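Local coordinates for protein fanconi-associated nuclease 1 homolog (Pseudomonas aeruginosa, PDB 5Y7Q) that is a bacterial homolog of Fanconi-associated nuclease 1, a multidomain protein with a VRR-NUC nuclease domain, here bound to DNA, at residues P370-L375 / V571-W576; P527-F532 / V542-P547; Y42-F47 / S80-V85. All coordinates share one frame; numbering follows the deposited sequence.

Interaction 1 (P370-L375 / V571-W576)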
loop_
_atom_site.group_PDB
_atom_site.type_symbol
_atom_site.label_atom_id
_atom_site.label_comp_id
_atom_site.label_asym_id
_atom_site.label_seq_id
_atom_site.Cartn_x
_atom_site.Cartn_y
_atom_site.Cartn_z
ATOM N N PRO A 370 -4.822 29.405 -16.677
ATOM C CA PRO A 370 -6.064 30.128 -16.366
ATOM C C PRO A 370 -5.934 30.994 -15.123
ATOM O O PRO A 370 -6.804 30.955 -14.247
ATOM C CB PRO A 370 -7.087 29.002 -16.161
ATOM C CG PRO A 370 -6.270 27.840 -15.681
ATOM C CD PRO A 370 -4.941 27.958 -16.401
ATOM N N GLU A 371 -4.853 31.780 -15.059
ATOM C CA GLU A 371 -4.663 32.840 -14.075
ATOM C C GLU A 371 -5.086 32.402 -12.679
ATOM O O GLU A 371 -6.175 32.762 -12.217
ATOM C CB GLU A 371 -5.409 34.102 -14.519
ATOM C CG GLU A 371 -5.118 34.456 -15.977
ATOM C CD GLU A 371 -5.395 35.909 -16.318
ATOM O OE1 GLU A 371 -5.559 36.726 -15.387
ATOM O OE2 GLU A 371 -5.440 36.228 -17.528
ATOM N N ILE A 372 -4.264 31.566 -12.037
ATOM C CA ILE A 372 -4.570 31.098 -10.691
ATOM C C ILE A 372 -4.892 32.284 -9.802
ATOM O O ILE A 372 -4.194 33.305 -9.811
ATOM C CB ILE A 372 -3.400 30.282 -10.107
ATOM C CG1 ILE A 372 -2.084 31.068 -10.214
ATOM C CG2 ILE A 372 -3.304 28.907 -10.775
ATOM C CD1 ILE A 372 -0.829 30.223 -10.053
ATOM N N ASP A 373 -5.936 32.139 -8.998
ATOM C CA ASP A 373 -6.428 33.253 -8.205
ATOM C C ASP A 373 -5.633 33.240 -6.909
ATOM O O ASP A 373 -5.900 32.447 -6.009
ATOM C CB ASP A 373 -7.923 33.088 -7.970
ATOM C CG ASP A 373 -8.422 33.897 -6.807
ATOM O OD1 ASP A 373 -8.050 35.088 -6.696
ATOM O OD2 ASP A 373 -9.195 33.332 -6.005
ATOM N N ARG A 374 -4.689 34.160 -6.784
ATOM C CA ARG A 374 -3.636 34.018 -5.800
ATOM C C ARG A 374 -3.717 35.112 -4.760
ATOM O O ARG A 374 -4.223 36.203 -5.007
ATOM C CB ARG A 374 -2.250 34.022 -6.437
ATOM C CG ARG A 374 -1.759 35.337 -6.974
ATOM C CD ARG A 374 -0.397 35.126 -7.632
ATOM N NE ARG A 374 0.734 35.218 -6.700
ATOM C CZ ARG A 374 1.857 34.499 -6.802
ATOM N NH1 ARG A 374 2.842 34.661 -5.919
ATOM N NH2 ARG A 374 1.989 33.599 -7.776
ATOM N N LEU A 375 -3.230 34.780 -3.581
ATOM C CA LEU A 375 -3.296 35.642 -2.419
ATOM C C LEU A 375 -1.926 35.588 -1.770
ATOM O O LEU A 375 -1.509 34.531 -1.289
ATOM C CB LEU A 375 -4.392 35.173 -1.468
ATOM C CG LEU A 375 -4.340 35.675 -0.028
ATOM C CD1 LEU A 375 -4.851 37.139 0.134
ATOM C CD2 LEU A 375 -5.092 34.690 0.862
ATOM N N VAL A 571 -5.029 30.168 -4.149
ATOM C CA VAL A 571 -3.686 29.687 -3.827
ATOM C C VAL A 571 -2.972 30.783 -3.057
ATOM O O VAL A 571 -3.009 31.953 -3.450
ATOM C CB VAL A 571 -2.882 29.281 -5.078
ATOM C CG1 VAL A 571 -1.485 28.830 -4.684
ATOM C CG2 VAL A 571 -3.578 28.155 -5.791
ATOM N N CYS A 572 -2.328 30.406 -1.965
ATOM C CA CYS A 572 -1.703 31.358 -1.062
ATOM C C CYS A 572 -0.191 31.159 -1.046
ATOM O O CYS A 572 0.298 30.114 -0.607
ATOM C CB CYS A 572 -2.288 31.196 0.332
ATOM S SG CYS A 572 -1.304 31.937 1.587
ATOM N N TYR A 573 0.541 32.161 -1.509
ATOM C CA TYR A 573 1.996 32.121 -1.559
ATOM C C TYR A 573 2.568 32.940 -0.402
ATOM O O TYR A 573 2.251 34.127 -0.262
ATOM C CB TYR A 573 2.492 32.663 -2.899
ATOM C CG TYR A 573 2.096 31.833 -4.109
ATOM C CD1 TYR A 573 2.968 30.872 -4.633
ATOM C CD2 TYR A 573 0.868 32.017 -4.742
ATOM C CE1 TYR A 573 2.632 30.113 -5.750
ATOM C CE2 TYR A 573 0.521 31.259 -5.866
ATOM C CZ TYR A 573 1.409 30.306 -6.359
ATOM O OH TYR A 573 1.094 29.549 -7.464
ATOM N N VAL A 574 3.429 32.322 0.405
ATOM C CA VAL A 574 3.921 32.921 1.643
ATOM C C VAL A 574 5.403 33.282 1.530
ATOM O O VAL A 574 6.214 32.495 1.021
ATOM C CB VAL A 574 3.661 31.960 2.820
ATOM C CG1 VAL A 574 4.329 32.444 4.109
ATOM C CG2 VAL A 574 2.183 31.820 3.008
ATOM N N ARG A 575 5.747 34.483 2.001
ATOM C CA ARG A 575 7.110 34.922 2.279
ATOM C C ARG A 575 7.266 35.142 3.780
ATOM O O ARG A 575 6.289 35.393 4.494
ATOM C CB ARG A 575 7.460 36.238 1.572
ATOM C CG ARG A 575 7.387 36.284 0.060
ATOM C CD ARG A 575 7.703 37.733 -0.445
ATOM N NE ARG A 575 7.110 38.770 0.416
ATOM C CZ ARG A 575 7.129 40.081 0.163
ATOM N NH1 ARG A 575 6.573 40.931 1.019
ATOM N NH2 ARG A 575 7.698 40.550 -0.942
ATOM N N TRP A 576 8.503 35.065 4.264
ATOM C CA TRP A 576 8.778 35.278 5.677
ATOM C C TRP A 576 9.412 36.647 5.910
ATOM O O TRP A 576 10.235 37.116 5.117
ATOM C CB TRP A 576 9.712 34.207 6.234
ATOM C CG TRP A 576 9.262 32.801 6.084
ATOM C CD1 TRP A 576 9.891 31.815 5.379
ATOM C CD2 TRP A 576 8.107 32.194 6.682
ATOM N NE1 TRP A 576 9.196 30.639 5.493
ATOM C CE2 TRP A 576 8.099 30.841 6.288
ATOM C CE3 TRP A 576 7.077 32.666 7.506
ATOM C CZ2 TRP A 576 7.100 29.951 6.685
ATOM C CZ3 TRP A 576 6.085 31.787 7.904
ATOM C CH2 TRP A 576 6.105 30.438 7.493
#

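Interaction 2 (P527-F532 / V542-P547)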
loop_
_atom_site.group_PDB
_atom_site.type_symbol
_atom_site.label_atom_id
_atom_site.label_comp_id
_atom_site.label_asym_id
_atom_site.label_seq_id
_atom_site.Cartn_x
_atom_site.Cartn_y
_atom_site.Cartn_z
ATOM N N PRO A 527 -6.922 21.129 -2.131
ATOM C CA PRO A 527 -6.186 22.167 -1.403
ATOM C C PRO A 527 -5.938 21.837 0.064
ATOM O O PRO A 527 -6.740 21.176 0.721
ATOM C CB PRO A 527 -7.101 23.384 -1.541
ATOM C CG PRO A 527 -7.745 23.169 -2.855
ATOM C CD PRO A 527 -8.042 21.707 -2.889
ATOM N N ASP A 528 -4.819 22.353 0.579
ATOM C CA ASP A 528 -4.434 22.096 1.966
ATOM C C ASP A 528 -5.555 22.460 2.918
ATOM O O ASP A 528 -5.924 21.663 3.790
ATOM C CB ASP A 528 -3.174 22.886 2.342
ATOM C CG ASP A 528 -1.949 22.503 1.515
ATOM O OD1 ASP A 528 -1.666 21.288 1.333
ATOM O OD2 ASP A 528 -1.244 23.434 1.062
ATOM N N LEU A 529 -6.113 23.658 2.761
ATOM C CA LEU A 529 -6.977 24.234 3.772
ATOM C C LEU A 529 -8.374 24.457 3.224
ATOM O O LEU A 529 -8.604 24.568 2.014
ATOM C CB LEU A 529 -6.443 25.574 4.290
ATOM C CG LEU A 529 -5.034 25.695 4.844
ATOM C CD1 LEU A 529 -4.832 27.129 5.298
ATOM C CD2 LEU A 529 -4.776 24.750 5.984
ATOM N N ILE A 530 -9.304 24.562 4.151
ATOM C CA ILE A 530 -10.647 24.988 3.829
ATOM C C ILE A 530 -11.127 25.926 4.946
ATOM O O ILE A 530 -10.942 25.648 6.137
ATOM C CB ILE A 530 -11.560 23.758 3.640
ATOM C CG1 ILE A 530 -12.946 24.199 3.117
ATOM C CG2 ILE A 530 -11.598 22.905 4.953
ATOM C CD1 ILE A 530 -13.819 23.082 2.497
ATOM N N GLN A 531 -11.695 27.063 4.578
ATOM C CA GLN A 531 -12.195 27.978 5.585
ATOM C C GLN A 531 -13.690 28.190 5.393
ATOM O O GLN A 531 -14.195 28.231 4.261
ATOM C CB GLN A 531 -11.441 29.323 5.599
ATOM C CG GLN A 531 -10.787 29.769 4.317
ATOM C CD GLN A 531 -10.453 31.260 4.355
ATOM O OE1 GLN A 531 -10.543 31.899 5.411
ATOM N NE2 GLN A 531 -10.088 31.824 3.205
ATOM N N PHE A 532 -14.385 28.289 6.521
ATOM C CA PHE A 532 -15.823 28.414 6.577
ATOM C C PHE A 532 -16.181 29.714 7.272
ATOM O O PHE A 532 -15.531 30.130 8.243
ATOM C CB PHE A 532 -16.463 27.237 7.322
ATOM C CG PHE A 532 -16.233 25.898 6.664
ATOM C CD1 PHE A 532 -16.826 25.595 5.446
ATOM C CD2 PHE A 532 -15.430 24.937 7.272
ATOM C CE1 PHE A 532 -16.612 24.363 4.846
ATOM C CE2 PHE A 532 -15.218 23.714 6.681
ATOM C CZ PHE A 532 -15.801 23.421 5.474
ATOM N N VAL A 542 -8.005 26.731 0.160
ATOM C CA VAL A 542 -6.742 27.433 -0.029
ATOM C C VAL A 542 -5.608 26.418 -0.088
ATOM O O VAL A 542 -5.329 25.732 0.903
ATOM C CB VAL A 542 -6.494 28.457 1.094
ATOM C CG1 VAL A 542 -5.211 29.227 0.823
ATOM C CG2 VAL A 542 -7.727 29.423 1.264
ATOM N N GLU A 543 -4.951 26.331 -1.235
ATOM C CA GLU A 543 -3.685 25.624 -1.322
ATOM C C GLU A 543 -2.562 26.536 -0.840
ATOM O O GLU A 543 -2.427 27.668 -1.317
ATOM C CB GLU A 543 -3.428 25.163 -2.759
ATOM C CG GLU A 543 -2.096 24.445 -2.962
ATOM C CD GLU A 543 -1.941 23.184 -2.106
ATOM O OE1 GLU A 543 -2.965 22.658 -1.606
ATOM O OE2 GLU A 543 -0.784 22.720 -1.936
ATOM N N VAL A 544 -1.756 26.045 0.109
ATOM C CA VAL A 544 -0.658 26.811 0.698
ATOM C C VAL A 544 0.666 26.448 0.026
ATOM O O VAL A 544 0.962 25.270 -0.194
ATOM C CB VAL A 544 -0.589 26.565 2.213
ATOM C CG1 VAL A 544 0.630 27.215 2.791
ATOM C CG2 VAL A 544 -1.831 27.115 2.885
ATOM N N LYS A 545 1.466 27.464 -0.308
ATOM C CA LYS A 545 2.787 27.263 -0.896
ATOM C C LYS A 545 3.808 28.159 -0.204
ATOM O O LYS A 545 3.740 29.388 -0.321
ATOM C CB LYS A 545 2.766 27.537 -2.407
ATOM C CG LYS A 545 2.082 26.438 -3.232
ATOM C CD LYS A 545 2.707 25.074 -2.954
ATOM C CE LYS A 545 1.856 23.927 -3.472
ATOM N NZ LYS A 545 2.460 22.613 -3.106
ATOM N N GLY A 546 4.771 27.539 0.488
ATOM C CA GLY A 546 5.865 28.270 1.087
ATOM C C GLY A 546 6.935 28.597 0.073
ATOM O O GLY A 546 6.822 28.291 -1.120
ATOM N N PRO A 547 8.000 29.255 0.536
ATOM C CA PRO A 547 9.157 29.458 -0.346
ATOM C C PRO A 547 9.695 28.102 -0.796
ATOM O O PRO A 547 9.737 27.140 -0.020
ATOM C CB PRO A 547 10.157 30.216 0.533
ATOM C CG PRO A 547 9.386 30.722 1.674
ATOM C CD PRO A 547 8.234 29.790 1.886
#

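Interaction 3 (Y42-F47 / S80-V85). With nucleotides of chain B.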
loop_
_atom_site.group_PDB
_atom_site.type_symbol
_atom_site.label_atom_id
_atom_site.label_comp_id
_atom_site.label_asym_id
_atom_site.label_seq_id
_atom_site.Cartn_x
_atom_site.Cartn_y
_atom_site.Cartn_z
ATOM N N TYR A 42 -5.187 -18.368 22.126
ATOM C CA TYR A 42 -5.930 -17.566 21.149
ATOM C C TYR A 42 -5.349 -17.672 19.737
ATOM O O TYR A 42 -6.094 -17.840 18.760
ATOM C CB TYR A 42 -5.959 -16.085 21.588
ATOM C CG TYR A 42 -4.616 -15.387 21.521
ATOM C CD1 TYR A 42 -3.713 -15.457 22.578
ATOM C CD2 TYR A 42 -4.226 -14.701 20.381
ATOM C CE1 TYR A 42 -2.467 -14.848 22.496
ATOM C CE2 TYR A 42 -2.996 -14.088 20.290
ATOM C CZ TYR A 42 -2.121 -14.161 21.345
ATOM O OH TYR A 42 -0.891 -13.548 21.241
ATOM N N TYR A 43 -4.017 -17.623 19.628
ATOM C CA TYR A 43 -3.356 -17.641 18.326
ATOM C C TYR A 43 -3.538 -18.987 17.625
ATOM O O TYR A 43 -3.839 -19.032 16.424
ATOM C CB TYR A 43 -1.870 -17.314 18.502
ATOM C CG TYR A 43 -1.116 -18.278 19.427
ATOM C CD1 TYR A 43 -1.187 -18.143 20.814
ATOM C CD2 TYR A 43 -0.339 -19.321 18.910
ATOM C CE1 TYR A 43 -0.520 -19.015 21.666
ATOM C CE2 TYR A 43 0.351 -20.180 19.752
ATOM C CZ TYR A 43 0.255 -20.032 21.133
ATOM O OH TYR A 43 0.925 -20.896 21.989
ATOM N N LEU A 44 -3.361 -20.095 18.358
ATOM C CA LEU A 44 -3.588 -21.415 17.774
ATOM C C LEU A 44 -5.030 -21.567 17.290
ATOM O O LEU A 44 -5.264 -22.021 16.163
ATOM C CB LEU A 44 -3.238 -22.498 18.787
ATOM C CG LEU A 44 -3.569 -23.934 18.417
ATOM C CD1 LEU A 44 -2.777 -24.332 17.207
ATOM C CD2 LEU A 44 -3.217 -24.802 19.586
ATOM N N HIS A 45 -6.004 -21.178 18.131
ATOM C CA HIS A 45 -7.414 -21.126 17.727
ATOM C C HIS A 45 -7.598 -20.393 16.396
ATOM O O HIS A 45 -8.304 -20.874 15.495
ATOM C CB HIS A 45 -8.249 -20.436 18.803
ATOM C CG HIS A 45 -8.303 -21.165 20.103
ATOM N ND1 HIS A 45 -7.971 -22.497 20.228
ATOM C CD2 HIS A 45 -8.673 -20.752 21.340
ATOM C CE1 HIS A 45 -8.125 -22.871 21.487
ATOM N NE2 HIS A 45 -8.548 -21.831 22.182
ATOM N N ASN A 46 -6.976 -19.216 16.256
ATOM C CA ASN A 46 -7.110 -18.493 14.996
ATOM C C ASN A 46 -6.534 -19.307 13.836
ATOM O O ASN A 46 -7.133 -19.384 12.751
ATOM C CB ASN A 46 -6.439 -17.110 15.091
ATOM C CG ASN A 46 -7.021 -16.230 16.213
ATOM O OD1 ASN A 46 -8.146 -16.452 16.680
ATOM N ND2 ASN A 46 -6.243 -15.225 16.644
ATOM N N PHE A 47 -5.386 -19.949 14.056
ATOM C CA PHE A 47 -4.749 -20.719 12.990
ATOM C C PHE A 47 -5.613 -21.902 12.538
ATOM O O PHE A 47 -5.759 -22.147 11.327
ATOM C CB PHE A 47 -3.383 -21.204 13.468
ATOM C CG PHE A 47 -2.514 -21.730 12.374
ATOM C CD1 PHE A 47 -1.656 -20.891 11.691
ATOM C CD2 PHE A 47 -2.558 -23.056 12.020
ATOM C CE1 PHE A 47 -0.857 -21.375 10.676
ATOM C CE2 PHE A 47 -1.758 -23.534 11.012
ATOM C CZ PHE A 47 -0.907 -22.693 10.339
ATOM N N SER A 80 2.375 -29.060 20.389
ATOM C CA SER A 80 3.173 -28.983 19.174
ATOM C C SER A 80 2.507 -28.094 18.134
ATOM O O SER A 80 3.190 -27.320 17.445
ATOM C CB SER A 80 3.421 -30.372 18.618
ATOM O OG SER A 80 3.779 -31.232 19.671
ATOM N N GLN A 81 1.180 -28.187 18.001
ATOM C CA GLN A 81 0.466 -27.194 17.198
ATOM C C GLN A 81 0.843 -25.770 17.623
ATOM O O GLN A 81 1.250 -24.944 16.793
ATOM C CB GLN A 81 -1.046 -27.405 17.323
ATOM C CG GLN A 81 -1.596 -28.610 16.593
ATOM C CD GLN A 81 -3.105 -28.720 16.722
ATOM O OE1 GLN A 81 -3.656 -28.439 17.775
ATOM N NE2 GLN A 81 -3.777 -29.137 15.655
ATOM N N ALA A 82 0.754 -25.492 18.932
ATOM C CA ALA A 82 1.003 -24.150 19.457
ATOM C C ALA A 82 2.417 -23.697 19.151
ATOM O O ALA A 82 2.638 -22.563 18.711
ATOM C CB ALA A 82 0.765 -24.117 20.962
ATOM N N LEU A 83 3.390 -24.582 19.379
ATOM C CA LEU A 83 4.774 -24.236 19.093
ATOM C C LEU A 83 4.939 -23.881 17.635
ATOM O O LEU A 83 5.586 -22.876 17.300
ATOM C CB LEU A 83 5.697 -25.381 19.462
ATOM C CG LEU A 83 7.136 -24.980 19.185
ATOM C CD1 LEU A 83 7.457 -23.743 20.025
ATOM C CD2 LEU A 83 8.085 -26.151 19.494
ATOM N N LEU A 84 4.326 -24.672 16.754
ATOM C CA LEU A 84 4.413 -24.374 15.334
ATOM C C LEU A 84 3.941 -22.962 15.055
ATOM O O LEU A 84 4.660 -22.147 14.454
ATOM C CB LEU A 84 3.581 -25.356 14.523
ATOM C CG LEU A 84 3.956 -25.250 13.050
ATOM C CD1 LEU A 84 5.471 -25.348 12.942
ATOM C CD2 LEU A 84 3.300 -26.360 12.259
ATOM N N VAL A 85 2.730 -22.648 15.504
ATOM C CA VAL A 85 2.161 -21.361 15.140
ATOM C C VAL A 85 3.039 -20.239 15.669
ATOM O O VAL A 85 3.292 -19.237 14.967
ATOM C CB VAL A 85 0.716 -21.284 15.642
ATOM C CG1 VAL A 85 0.170 -19.925 15.433
ATOM C CG2 VAL A 85 -0.118 -22.302 14.874
ATOM P P DG B 10 0.844 -13.501 24.277
ATOM O OP1 DG B 10 0.929 -14.149 25.603
ATOM O OP2 DG B 10 0.898 -14.256 23.015
ATOM O "O5'" DG B 10 -0.483 -12.632 24.348
ATOM C "C5'" DG B 10 -0.656 -11.739 25.436
ATOM C "C4'" DG B 10 -1.644 -10.674 25.077
ATOM O "O4'" DG B 10 -1.053 -9.813 24.085
ATOM C "C3'" DG B 10 -2.936 -11.217 24.476
ATOM O "O3'" DG B 10 -4.037 -10.840 25.267
ATOM C "C2'" DG B 10 -3.018 -10.596 23.083
ATOM C "C1'" DG B 10 -2.025 -9.450 23.145
ATOM N N9 DG B 10 -1.376 -9.238 21.872
ATOM C C8 DG B 10 -0.885 -10.202 21.022
ATOM N N7 DG B 10 -0.359 -9.718 19.935
ATOM C C5 DG B 10 -0.525 -8.342 20.067
ATOM C C6 DG B 10 -0.155 -7.287 19.197
ATOM O O6 DG B 10 0.411 -7.362 18.088
ATOM N N1 DG B 10 -0.520 -6.039 19.722
ATOM C C2 DG B 10 -1.165 -5.846 20.936
ATOM N N2 DG B 10 -1.433 -4.583 21.285
ATOM N N3 DG B 10 -1.506 -6.822 21.754
ATOM C C4 DG B 10 -1.160 -8.039 21.257
#

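Interaction 1 (P370-L375 / V571-W576)
Arg374 lays its side chain over the ring of Tyr573. Its CB sits 3.7 Å from Val571 O, in the neighbouring strand. CG lies between the backbone N and the carbonyl carbon (chi1 72°), and a bend at chi3 turns the head group over the ring. NE passes Tyr573 CD2 at 3.8 Å. CZ is 3.4 Å from the same CD2. NH1 lies over Tyr573 CG, and NH2 over CE2. The guanidinium and ring planes are parallel to within 1°, and the groups stack face to face in a cation-pi contact, with the guanidinium offset toward the rim of the ring. Asp376 makes a salt bridge with NH1 and so helps to fix the rotation of the head group. Ile372 CD1 approaches the ring at its edge, 3.3 Å from Tyr573 OH. The backbones pair in parallel. Val571 N donates to Asp373 O, Leu375 N to Val571 O (2.8 Å), and Tyr573 N to Leu375 O (3.1 Å). Strand 374-380 is outermost in its mixed sheet. Strand 569-577 lies between it and strand 538-545. Helix 553-564 packs on Val571, while helix 388-396 packs on Cys572 and Val574 across the sheet.

Interaction 2 (P527-F532 / V542-P547)
Val542 and Leu529 face each other as an antiparallel hydrogen-bonded pair. Leu529 N donates to Val542 O at 2.9 Å. Val542 N returns a bond to Leu529 O, also 2.9 Å. The short strands run 134° apart in direction, so the pair sits where the strands twist strongly against each other.

Val542 has the largest buried area of the contact, and both its backbone and its side chain are touched. Pro527 CB rests 3.7 Å from Val542 C. On the side-chain face, CG2 of Val542 meets the end of the Gln531 side chain. Leu529 has its CG beside its own backbone N (chi1 -54°), and this sends CD1 toward Val544, where it meets CG2 at 3.9 Å. Val392 of helix 388-396 also packs on Leu529, so this face of the hairpin lies under that helix.

Asp528 joins the segments twice. Its N donates to Glu543 OE1 at 2.9 Å, nearly along the C-O bond. In the other direction, Val544 N donates to Asp528 OD2 at 2.8 Å, on the anti side and slightly out of the carboxylate plane. A bend at chi2 folds the Glu543 carboxylate back to the Asp528 backbone. The two carboxylates therefore lie side by side, with their planes 43° apart. Lys545 NZ forms a salt bridge with Glu543 OE2 at 3.5 Å, and it also bonds to Arg550 O.

Pro527 and Asp528 just before strand 529-533, with Glu543, Val544 and Lys545 on strand 538-545, match the PD-(D/E)XK signature. The beta hairpin they flank and belong to is consistent with the core of this nuclease fold, to which the VRR-NUC domain belongs.

Interaction 3 (Y42-F47 / S80-V85)
Val85 is the main bump of this contact, and the hollow it fills lies between Tyr43, Leu44 and Phe47. Its two methyls part company there. CG2 sits over the face of the Phe47 ring, 3.9 Å from the centroid and offset toward the rim, in a CH-pi contact. CG1 goes the other way and meets the edge of the Tyr43 ring, 3.6 Å from CD2. Tyr43 and Phe47 are one helical turn apart, so Val85 sits in the gap between them, beside Leu44.

Leu44 is the bump in the return direction. Its CG stands opposite the backbone N (chi1 173°), which carries the branch across to helix 78-89. CD1 lies on Gln81 CB at 3.5 Å and also reaches Val85 CG2. CD2 faces Ala82. The end of Tyr43 rests on Ala82, with OH 3.4 Å from Ala82 CB. The axes of segments 42-47 and 80-85 cross at 88° and come within 9.2 Å.

Tyr42 takes another direction. Its hydroxyl donates to OP2 of DG10 of chain B at 2.6 Å, with the phosphate at the ring edge. Tyr43 CD1 lies over one face of the Tyr42 ring. Phe73 and Trp208 add further rings around Phe47.

No hydrogen bond links the two segments. The polar ends turn to other partners: Tyr43 OH bonds to Glu104, and Gln81 NE2 to Phe73 O. The contact between these helices of the FAN1 HTH domain therefore rests on apolar fit, while Tyr42, next to Tyr43 in the chain, gives its hydroxyl to the DNA.

In the fold
Interactions 1 and 2 belong to one mixed sheet, with centres 10 Å apart. Their strands 569-577 and 538-545 are neighbours, and Cys572 N lies 2.8 Å from Glu543 O in a probable hydrogen bond. Cys572 CB also packs on Val542 CG1. Interaction 2 comes within about 5 Å of the DNA at nearest atoms, and interaction 1 within about 10 Å. Interaction 3 stands apart in the FAN1 HTH domain. Its centre is 59 Å from that of interaction 1 and 51 Å from that of interaction 2, across the middle of the chain. The bound DNA is common to both regions: it touches interaction 3 directly and passes near interaction 2.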